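Side-chain contacts in periplasmic protein TorT (PDB 3O1I), which probably recognises trimethylamine N-oxide in the periplasm and relays its presence to the sensor kinase TorS: residues 37-42 and 60-65; 66-71 and 254-259; 89-94 and 267-272. All blocks are in the same frame, centred on the assembly; numbering follows the deposited sequence.

All three contacts belong to the lobe built round the five-stranded parallel sheet 37-42, 7-12, 66-69, 90-92, 107-110, but they sit at different depths. Contact 1 lies at the surface, on the outermost strand, and joins parts close in sequence; there the long side chain of an arginine covers an indole face. Contact 2 is buried: all three of its touching residues are enclosed, and the chemistry is mostly aliphatic. Contact 3, partly buried and about 7 Å away between centres, is an aromatic pair. Contacts 2 and 3 rest on adjacent strands, bonded through the backbone of I67, and their distant segments follow one another along helix 249-263 and the loop after it.

Contact 1: 37-42 and 60-65; sequences NLRVLE and TQWGAN
W62 lies against R39 and N37, and its indole provides the largest share of the interface. R39 covers one face of the ring system with the aliphatic part of its side chain. Its CB stands 4.1 Å from the centroid of the six-membered ring of W62 and 23° off the normal, a CH-pi contact; farther along, R39 CD is 3.9 Å from W62 CE2. The reach follows from the torsions: R39 has CG anti to the backbone N (chi1 -167°) and stays extended to NE. Its guanidinium is turned almost perpendicular to the indole (88°), edge inward. R39 NH1 and W62 NE1 are neighbours there, but both are donors, which excludes a hydrogen bond between them. N37 comes from the opposite direction, its amide inclined to the ring, though the modelled closeness of that amide to the indole is doubtful. K7 adds a cation-pi contact to W62 and bonds its carbonyl O. W62 stands at the end of helix 49-62, just before G63 takes positive phi. That helix carries the beta-alpha-beta crossover from edge strand 37-42, past strand 7-12, to strand 66-69.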
loop_
_atom_site.group_PDB
_atom_site.type_symbol
_atom_site.label_atom_id
_atom_site.label_comp_id
_atom_site.label_asym_id
_atom_site.label_seq_id
_atom_site.Cartn_x
_atom_site.Cartn_y
_atom_site.Cartn_z
ATOM N N ASN D 37 -23.099 -10.774 -29.989
ATOM C CA ASN D 37 -21.720 -10.928 -29.549
ATOM C C ASN D 37 -21.306 -9.646 -28.829
ATOM O O ASN D 37 -20.847 -8.679 -29.441
ATOM C CB ASN D 37 -20.827 -11.188 -30.766
ATOM C CG ASN D 37 -19.360 -11.098 -30.443
ATOM O OD1 ASN D 37 -18.867 -11.779 -29.546
ATOM N ND2 ASN D 37 -18.646 -10.258 -31.183
ATOM N N LEU D 38 -21.481 -9.654 -27.514
ATOM C CA LEU D 38 -21.165 -8.501 -26.689
ATOM C C LEU D 38 -19.975 -8.713 -25.755
ATOM O O LEU D 38 -19.901 -9.702 -25.012
ATOM C CB LEU D 38 -22.413 -8.104 -25.885
ATOM C CG LEU D 38 -22.413 -6.954 -24.869
ATOM C CD1 LEU D 38 -21.832 -7.425 -23.550
ATOM C CD2 LEU D 38 -21.647 -5.764 -25.428
ATOM N N ARG D 39 -19.040 -7.773 -25.819
ATOM C CA ARG D 39 -17.855 -7.802 -24.980
ATOM C C ARG D 39 -17.899 -6.524 -24.173
ATOM O O ARG D 39 -18.296 -5.470 -24.674
ATOM C CB ARG D 39 -16.584 -7.850 -25.831
ATOM C CG ARG D 39 -15.309 -8.201 -25.056
ATOM C CD ARG D 39 -14.244 -8.734 -26.014
ATOM N NE ARG D 39 -13.015 -9.175 -25.358
ATOM C CZ ARG D 39 -12.040 -9.836 -25.980
ATOM N NH1 ARG D 39 -12.151 -10.134 -27.269
ATOM N NH2 ARG D 39 -10.950 -10.199 -25.318
ATOM N N VAL D 40 -17.486 -6.625 -22.918
ATOM C CA VAL D 40 -17.502 -5.486 -22.018
ATOM C C VAL D 40 -16.129 -5.000 -21.550
ATOM O O VAL D 40 -15.317 -5.778 -21.045
ATOM C CB VAL D 40 -18.366 -5.817 -20.792
ATOM C CG1 VAL D 40 -19.831 -5.647 -21.138
ATOM C CG2 VAL D 40 -18.100 -7.261 -20.350
ATOM N N LEU D 41 -15.880 -3.707 -21.732
ATOM C CA LEU D 41 -14.624 -3.085 -21.313
ATOM C C LEU D 41 -14.953 -1.926 -20.382
ATOM O O LEU D 41 -15.608 -0.961 -20.792
ATOM C CB LEU D 41 -13.842 -2.533 -22.510
ATOM C CG LEU D 41 -13.505 -3.443 -23.689
ATOM C CD1 LEU D 41 -12.521 -2.685 -24.583
ATOM C CD2 LEU D 41 -12.913 -4.776 -23.216
ATOM N N GLU D 42 -14.492 -2.012 -19.138
ATOM C CA GLU D 42 -14.762 -0.960 -18.171
ATOM C C GLU D 42 -13.511 -0.129 -17.933
ATOM O O GLU D 42 -12.438 -0.667 -17.656
ATOM C CB GLU D 42 -15.285 -1.576 -16.866
ATOM C CG GLU D 42 -14.278 -2.410 -16.103
ATOM C CD GLU D 42 -13.639 -1.637 -14.968
ATOM O OE1 GLU D 42 -12.719 -2.187 -14.326
ATOM O OE2 GLU D 42 -14.060 -0.482 -14.710
ATOM N N THR D 60 -12.969 -0.863 -31.631
ATOM C CA THR D 60 -12.875 -0.824 -33.088
ATOM C C THR D 60 -11.954 -1.933 -33.610
ATOM O O THR D 60 -12.361 -2.730 -34.461
ATOM C CB THR D 60 -12.355 0.555 -33.583
ATOM O OG1 THR D 60 -10.974 0.719 -33.223
ATOM C CG2 THR D 60 -13.169 1.679 -32.957
ATOM N N GLN D 61 -10.723 -1.982 -33.093
ATOM C CA GLN D 61 -9.740 -2.987 -33.498
ATOM C C GLN D 61 -10.351 -4.378 -33.391
ATOM O O GLN D 61 -10.047 -5.264 -34.183
ATOM C CB GLN D 61 -8.485 -2.902 -32.614
ATOM C CG GLN D 61 -7.893 -1.493 -32.503
ATOM C CD GLN D 61 -6.594 -1.436 -31.704
ATOM O OE1 GLN D 61 -6.484 -2.009 -30.618
ATOM N NE2 GLN D 61 -5.608 -0.722 -32.239
ATOM N N TRP D 62 -11.220 -4.561 -32.406
ATOM C CA TRP D 62 -11.880 -5.845 -32.207
ATOM C C TRP D 62 -12.913 -6.043 -33.309
ATOM O O TRP D 62 -13.418 -7.149 -33.521
ATOM C CB TRP D 62 -12.568 -5.876 -30.844
ATOM C CG TRP D 62 -13.181 -7.199 -30.498
ATOM C CD1 TRP D 62 -12.533 -8.394 -30.351
ATOM C CD2 TRP D 62 -14.558 -7.449 -30.196
ATOM N NE1 TRP D 62 -13.422 -9.373 -29.969
ATOM C CE2 TRP D 62 -14.671 -8.821 -29.866
ATOM C CE3 TRP D 62 -15.709 -6.646 -30.169
ATOM C CZ2 TRP D 62 -15.892 -9.409 -29.513
ATOM C CZ3 TRP D 62 -16.921 -7.231 -29.818
ATOM C CH2 TRP D 62 -17.001 -8.603 -29.494
ATOM N N GLY D 63 -13.224 -4.951 -34.000
ATOM C CA GLY D 63 -14.190 -4.997 -35.081
ATOM C C GLY D 63 -15.629 -4.914 -34.615
ATOM O O GLY D 63 -16.474 -5.696 -35.037
ATOM N N ALA D 64 -15.911 -3.955 -33.742
ATOM C CA ALA D 64 -17.260 -3.779 -33.230
ATOM C C ALA D 64 -18.119 -2.998 -34.227
ATOM O O ALA D 64 -17.812 -1.849 -34.569
ATOM C CB ALA D 64 -17.213 -3.060 -31.884
ATOM N N ASN D 65 -19.189 -3.638 -34.693
ATOM C CA ASN D 65 -20.111 -3.031 -35.647
ATOM C C ASN D 65 -20.719 -1.760 -35.048
ATOM O O ASN D 65 -20.666 -0.680 -35.643
ATOM C CB ASN D 65 -21.213 -4.033 -35.991
ATOM C CG ASN D 65 -20.658 -5.376 -36.428
ATOM O OD1 ASN D 65 -19.848 -5.451 -37.353
ATOM N ND2 ASN D 65 -21.090 -6.445 -35.765
#

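Contact 2: 66-71 and 254-259; sequences AIILGT and RLSVMQ
Q259 NE2 is gripped by two weak hydrogen bonds, to the backbone O atoms of E270 and K271 in the loop after its helix, and it lies about one turn beyond S256 and V257, the residues that meet I68. The contact joins strand 66-69 to helix 249-263 in one lobe of a type I periplasmic-binding-protein fold, where helices cover a parallel sheet. I68 is the sole residue of 66-71 that touches 254-259, and its two branches divide the work. CG2, placed anti to the backbone N, packs against the CB and OG side of S256, while the CG1 branch extends along the helix backbone. Its terminal CD1 is 3.9 Å from V257 CA, although the V257 side chain itself points away from the strand and packs on M27 and E30 of helix 18-32. T93 packs on the serine, whose own side chain touches V111. The CA atoms of I68 and S256 are 6.8 Å apart, a spacing that the small serine permits. The turn under I68 is regular helix, since M258 N bonds R254 O at 2.9 Å and Q259 N bonds L255 O at 2.9 Å. M27 and F91 also pack on I68. Between the two segments the chain runs through 182 residues, including the four-stranded sheet of the other lobe, so the contact marks its return to the first lobe. The CD1 methyl of I68 ends 3.7 Å from the carbonyl O of S256.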
loop_
_atom_site.group_PDB
_atom_site.type_symbol
_atom_site.label_atom_id
_atom_site.label_comp_id
_atom_site.label_asym_id
_atom_site.label_seq_id
_atom_site.Cartn_x
_atom_site.Cartn_y
_atom_site.Cartn_z
ATOM N N ALA D 66 -21.299 -1.911 -33.864
ATOM C CA ALA D 66 -21.897 -0.801 -33.138
ATOM C C ALA D 66 -21.416 -0.925 -31.697
ATOM O O ALA D 66 -21.297 -2.035 -31.162
ATOM C CB ALA D 66 -23.416 -0.889 -33.204
ATOM N N ILE D 67 -21.123 0.207 -31.070
ATOM C CA ILE D 67 -20.660 0.180 -29.690
ATOM C C ILE D 67 -21.508 1.043 -28.758
ATOM O O ILE D 67 -21.834 2.197 -29.070
ATOM C CB ILE D 67 -19.192 0.637 -29.581
ATOM C CG1 ILE D 67 -19.054 2.084 -30.055
ATOM C CG2 ILE D 67 -18.304 -0.284 -30.398
ATOM C CD1 ILE D 67 -17.642 2.623 -29.960
ATOM N N ILE D 68 -21.862 0.456 -27.614
ATOM C CA ILE D 68 -22.655 1.125 -26.587
ATOM C C ILE D 68 -21.688 1.716 -25.570
ATOM O O ILE D 68 -21.052 0.998 -24.798
ATOM C CB ILE D 68 -23.584 0.137 -25.872
ATOM C CG1 ILE D 68 -24.101 -0.903 -26.866
ATOM C CG2 ILE D 68 -24.767 0.872 -25.302
ATOM C CD1 ILE D 68 -24.883 -2.012 -26.223
ATOM N N LEU D 69 -21.596 3.037 -25.587
ATOM C CA LEU D 69 -20.699 3.775 -24.720
ATOM C C LEU D 69 -21.331 4.457 -23.485
ATOM O O LEU D 69 -22.335 5.173 -23.591
ATOM C CB LEU D 69 -19.966 4.815 -25.585
ATOM C CG LEU D 69 -19.353 6.084 -24.983
ATOM C CD1 LEU D 69 -18.179 5.729 -24.095
ATOM C CD2 LEU D 69 -18.902 7.004 -26.104
ATOM N N GLY D 70 -20.735 4.215 -22.314
ATOM C CA GLY D 70 -21.183 4.845 -21.080
ATOM C C GLY D 70 -20.062 5.793 -20.694
ATOM O O GLY D 70 -19.232 5.469 -19.852
ATOM N N THR D 71 -20.037 6.971 -21.312
ATOM C CA THR D 71 -18.964 7.947 -21.079
ATOM C C THR D 71 -18.679 8.425 -19.675
ATOM O O THR D 71 -19.582 8.646 -18.868
ATOM C CB THR D 71 -19.126 9.223 -21.918
ATOM O OG1 THR D 71 -20.288 9.927 -21.488
ATOM C CG2 THR D 71 -19.255 8.885 -23.377
ATOM N N ARG D 254 -30.601 -3.641 -20.810
ATOM C CA ARG D 254 -31.276 -4.376 -21.879
ATOM C C ARG D 254 -31.635 -3.412 -22.999
ATOM O O ARG D 254 -31.433 -3.698 -24.174
ATOM C CB ARG D 254 -32.547 -5.039 -21.343
ATOM C CG ARG D 254 -32.317 -6.155 -20.332
ATOM C CD ARG D 254 -33.629 -6.550 -19.641
ATOM N NE ARG D 254 -33.479 -7.664 -18.703
ATOM C CZ ARG D 254 -33.189 -8.912 -19.065
ATOM N NH1 ARG D 254 -33.019 -9.209 -20.350
ATOM N NH2 ARG D 254 -33.078 -9.867 -18.148
ATOM N N LEU D 255 -32.157 -2.257 -22.621
ATOM C CA LEU D 255 -32.534 -1.249 -23.590
ATOM C C LEU D 255 -31.407 -0.926 -24.583
ATOM O O LEU D 255 -31.629 -0.950 -25.797
ATOM C CB LEU D 255 -33.000 0.011 -22.850
ATOM C CG LEU D 255 -33.293 1.311 -23.610
ATOM C CD1 LEU D 255 -33.930 1.018 -24.961
ATOM C CD2 LEU D 255 -34.198 2.192 -22.745
ATOM N N SER D 256 -30.206 -0.641 -24.078
ATOM C CA SER D 256 -29.063 -0.319 -24.940
ATOM C C SER D 256 -28.677 -1.476 -25.852
ATOM O O SER D 256 -28.387 -1.268 -27.025
ATOM C CB SER D 256 -27.856 0.094 -24.102
ATOM O OG SER D 256 -27.597 1.480 -24.246
ATOM N N VAL D 257 -28.658 -2.690 -25.313
ATOM C CA VAL D 257 -28.331 -3.857 -26.123
ATOM C C VAL D 257 -29.301 -3.915 -27.299
ATOM O O VAL D 257 -28.894 -3.939 -28.462
ATOM C CB VAL D 257 -28.489 -5.158 -25.332
ATOM C CG1 VAL D 257 -28.440 -6.347 -26.273
ATOM C CG2 VAL D 257 -27.403 -5.267 -24.293
ATOM N N MET D 258 -30.592 -3.942 -26.976
ATOM C CA MET D 258 -31.639 -4.004 -27.980
ATOM C C MET D 258 -31.465 -2.906 -29.010
ATOM O O MET D 258 -31.459 -3.171 -30.205
ATOM C CB MET D 258 -33.008 -3.871 -27.317
ATOM C CG MET D 258 -34.164 -3.831 -28.298
ATOM S SD MET D 258 -35.356 -2.567 -27.849
ATOM C CE MET D 258 -34.597 -1.069 -28.592
ATOM N N GLN D 259 -31.328 -1.668 -28.546
ATOM C CA GLN D 259 -31.154 -0.539 -29.458
ATOM C C GLN D 259 -30.145 -0.828 -30.574
ATOM O O GLN D 259 -30.465 -0.689 -31.753
ATOM C CB GLN D 259 -30.709 0.718 -28.701
ATOM C CG GLN D 259 -31.735 1.318 -27.764
ATOM C CD GLN D 259 -31.472 2.792 -27.528
ATOM O OE1 GLN D 259 -30.346 3.194 -27.243
ATOM N NE2 GLN D 259 -32.513 3.609 -27.648
#

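Contact 3: 89-94 and 267-272; sequences PVFATV and QPYEKQ
F91 holds its ring anti to its own carbonyl carbon (chi1 -76°), and Y269 sets its ring between its backbone N and carbonyl carbon (chi1 69°); these two torsions bring the aromatic groups together in a T-shaped (edge-to-face) stack. The pair ties strand 90-92 of the parallel sheet, in the type I periplasmic-binding-protein fold, to the irregular segment that follows helix 249-263. The evidence is geometric: the ring centroids of F91 and Y269 lie 5.9 Å apart and the planes are inclined at 64°, with F91 giving the edge and Y269 the face. Such a meeting sets the ring hydrogens of F91 toward the pi cloud of Y269. The backbones are well separated, F91 CA to K271 CA being 9.5 Å, so the rings bridge the gap by themselves. F91 CB does not leave the strand in the direction of the loop; it is the far end of the ring that comes near. Y269 CB, in contrast, already points toward the strand. The hydroxyl of Y269 is hydrogen-bonded to the backbone O of K108, in strand 107-110, which pins the far end of the tyrosine to the next strand of the sheet. K108, Q259 and A260 also pack against F91, and Y263 touches Y269 from the helix. The loop has a weak internal bond as well, from Q272 N to E270 OE2 at 3.4 Å. At the stack, the approach is off centre, toward the hydroxyl-bearing end of the tyrosine: F91 CE2 lies 4.3 Å from Y269 CE1 and equally 4.3 Å from Y269 CZ.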
loop_
_atom_site.group_PDB
_atom_site.type_symbol
_atom_site.label_atom_id
_atom_site.label_comp_id
_atom_site.label_asym_id
_atom_site.label_seq_id
_atom_site.Cartn_x
_atom_site.Cartn_y
_atom_site.Cartn_z
ATOM N N PRO D 89 -21.424 3.138 -35.312
ATOM C CA PRO D 89 -22.600 3.790 -34.736
ATOM C C PRO D 89 -22.556 3.586 -33.232
ATOM O O PRO D 89 -22.455 2.451 -32.757
ATOM C CB PRO D 89 -23.752 3.034 -35.382
ATOM C CG PRO D 89 -23.208 1.638 -35.459
ATOM C CD PRO D 89 -21.801 1.868 -35.964
ATOM N N VAL D 90 -22.621 4.684 -32.486
ATOM C CA VAL D 90 -22.570 4.607 -31.034
ATOM C C VAL D 90 -23.958 4.687 -30.411
ATOM O O VAL D 90 -24.863 5.323 -30.950
ATOM C CB VAL D 90 -21.694 5.736 -30.439
ATOM C CG1 VAL D 90 -20.323 5.728 -31.085
ATOM C CG2 VAL D 90 -22.365 7.077 -30.642
ATOM N N PHE D 91 -24.110 4.018 -29.274
ATOM C CA PHE D 91 -25.364 4.001 -28.534
ATOM C C PHE D 91 -25.071 4.407 -27.089
ATOM O O PHE D 91 -24.421 3.653 -26.359
ATOM C CB PHE D 91 -25.984 2.592 -28.534
ATOM C CG PHE D 91 -26.644 2.207 -29.827
ATOM C CD1 PHE D 91 -25.900 1.706 -30.890
ATOM C CD2 PHE D 91 -28.023 2.345 -29.982
ATOM C CE1 PHE D 91 -26.516 1.350 -32.087
ATOM C CE2 PHE D 91 -28.646 1.994 -31.174
ATOM C CZ PHE D 91 -27.890 1.495 -32.228
ATOM N N ALA D 92 -25.532 5.589 -26.677
ATOM C CA ALA D 92 -25.318 6.043 -25.304
ATOM C C ALA D 92 -26.073 5.074 -24.386
ATOM O O ALA D 92 -27.241 4.784 -24.625
ATOM C CB ALA D 92 -25.834 7.470 -25.128
ATOM N N THR D 93 -25.407 4.574 -23.345
ATOM C CA THR D 93 -26.030 3.615 -22.436
ATOM C C THR D 93 -26.645 4.188 -21.177
ATOM O O THR D 93 -27.742 3.780 -20.800
ATOM C CB THR D 93 -25.048 2.540 -21.956
ATOM O OG1 THR D 93 -24.232 2.113 -23.050
ATOM C CG2 THR D 93 -25.818 1.337 -21.388
ATOM N N VAL D 94 -25.950 5.100 -20.502
ATOM C CA VAL D 94 -26.506 5.651 -19.274
ATOM C C VAL D 94 -26.186 7.102 -19.068
ATOM O O VAL D 94 -26.837 7.768 -18.283
ATOM C CB VAL D 94 -26.018 4.876 -18.036
ATOM C CG1 VAL D 94 -26.547 5.518 -16.785
ATOM C CG2 VAL D 94 -26.477 3.437 -18.106
ATOM N N GLN D 267 -34.419 -3.342 -37.493
ATOM C CA GLN D 267 -35.718 -3.536 -36.865
ATOM C C GLN D 267 -36.037 -2.225 -36.153
ATOM O O GLN D 267 -35.152 -1.393 -35.945
ATOM C CB GLN D 267 -35.658 -4.698 -35.878
ATOM C CG GLN D 267 -35.258 -5.998 -36.540
ATOM C CD GLN D 267 -35.279 -7.166 -35.584
ATOM O OE1 GLN D 267 -36.277 -7.415 -34.916
ATOM N NE2 GLN D 267 -34.175 -7.896 -35.518
ATOM N N PRO D 268 -37.305 -2.009 -35.787
ATOM C CA PRO D 268 -37.651 -0.760 -35.105
ATOM C C PRO D 268 -37.212 -0.730 -33.642
ATOM O O PRO D 268 -37.485 -1.658 -32.878
ATOM C CB PRO D 268 -39.166 -0.696 -35.269
ATOM C CG PRO D 268 -39.552 -2.147 -35.183
ATOM C CD PRO D 268 -38.505 -2.826 -36.042
ATOM N N TYR D 269 -36.517 0.335 -33.264
ATOM C CA TYR D 269 -36.048 0.501 -31.892
ATOM C C TYR D 269 -36.295 1.958 -31.508
ATOM O O TYR D 269 -36.264 2.838 -32.370
ATOM C CB TYR D 269 -34.549 0.164 -31.797
ATOM C CG TYR D 269 -33.620 1.152 -32.486
ATOM C CD1 TYR D 269 -33.325 2.389 -31.905
ATOM C CD2 TYR D 269 -33.044 0.854 -33.723
ATOM C CE1 TYR D 269 -32.481 3.302 -32.535
ATOM C CE2 TYR D 269 -32.200 1.759 -34.363
ATOM C CZ TYR D 269 -31.924 2.982 -33.763
ATOM O OH TYR D 269 -31.097 3.884 -34.396
ATOM N N GLU D 270 -36.553 2.224 -30.232
ATOM C CA GLU D 270 -36.793 3.599 -29.815
ATOM C C GLU D 270 -35.487 4.372 -29.866
ATOM O O GLU D 270 -34.513 3.995 -29.219
ATOM C CB GLU D 270 -37.376 3.643 -28.400
ATOM C CG GLU D 270 -37.605 5.056 -27.872
ATOM C CD GLU D 270 -38.460 5.915 -28.802
ATOM O OE1 GLU D 270 -39.680 5.649 -28.923
ATOM O OE2 GLU D 270 -37.908 6.858 -29.414
ATOM N N LYS D 271 -35.466 5.446 -30.647
ATOM C CA LYS D 271 -34.269 6.264 -30.779
ATOM C C LYS D 271 -33.800 6.779 -29.423
ATOM O O LYS D 271 -32.680 6.506 -29.002
ATOM C CB LYS D 271 -34.528 7.450 -31.708
ATOM C CG LYS D 271 -33.326 8.372 -31.879
ATOM C CD LYS D 271 -33.700 9.669 -32.583
ATOM C CE LYS D 271 -34.185 9.416 -34.003
ATOM N NZ LYS D 271 -34.591 10.673 -34.694
ATOM N N GLN D 272 -34.655 7.532 -28.741
ATOM C CA GLN D 272 -34.300 8.067 -27.435
ATOM C C GLN D 272 -35.152 7.401 -26.359
ATOM O O GLN D 272 -36.157 7.957 -25.916
ATOM C CB GLN D 272 -34.512 9.579 -27.404
ATOM C CG GLN D 272 -33.923 10.315 -28.585
ATOM C CD GLN D 272 -33.961 11.819 -28.406
ATOM O OE1 GLN D 272 -34.761 12.348 -27.632
ATOM N NE2 GLN D 272 -33.099 12.520 -29.132
#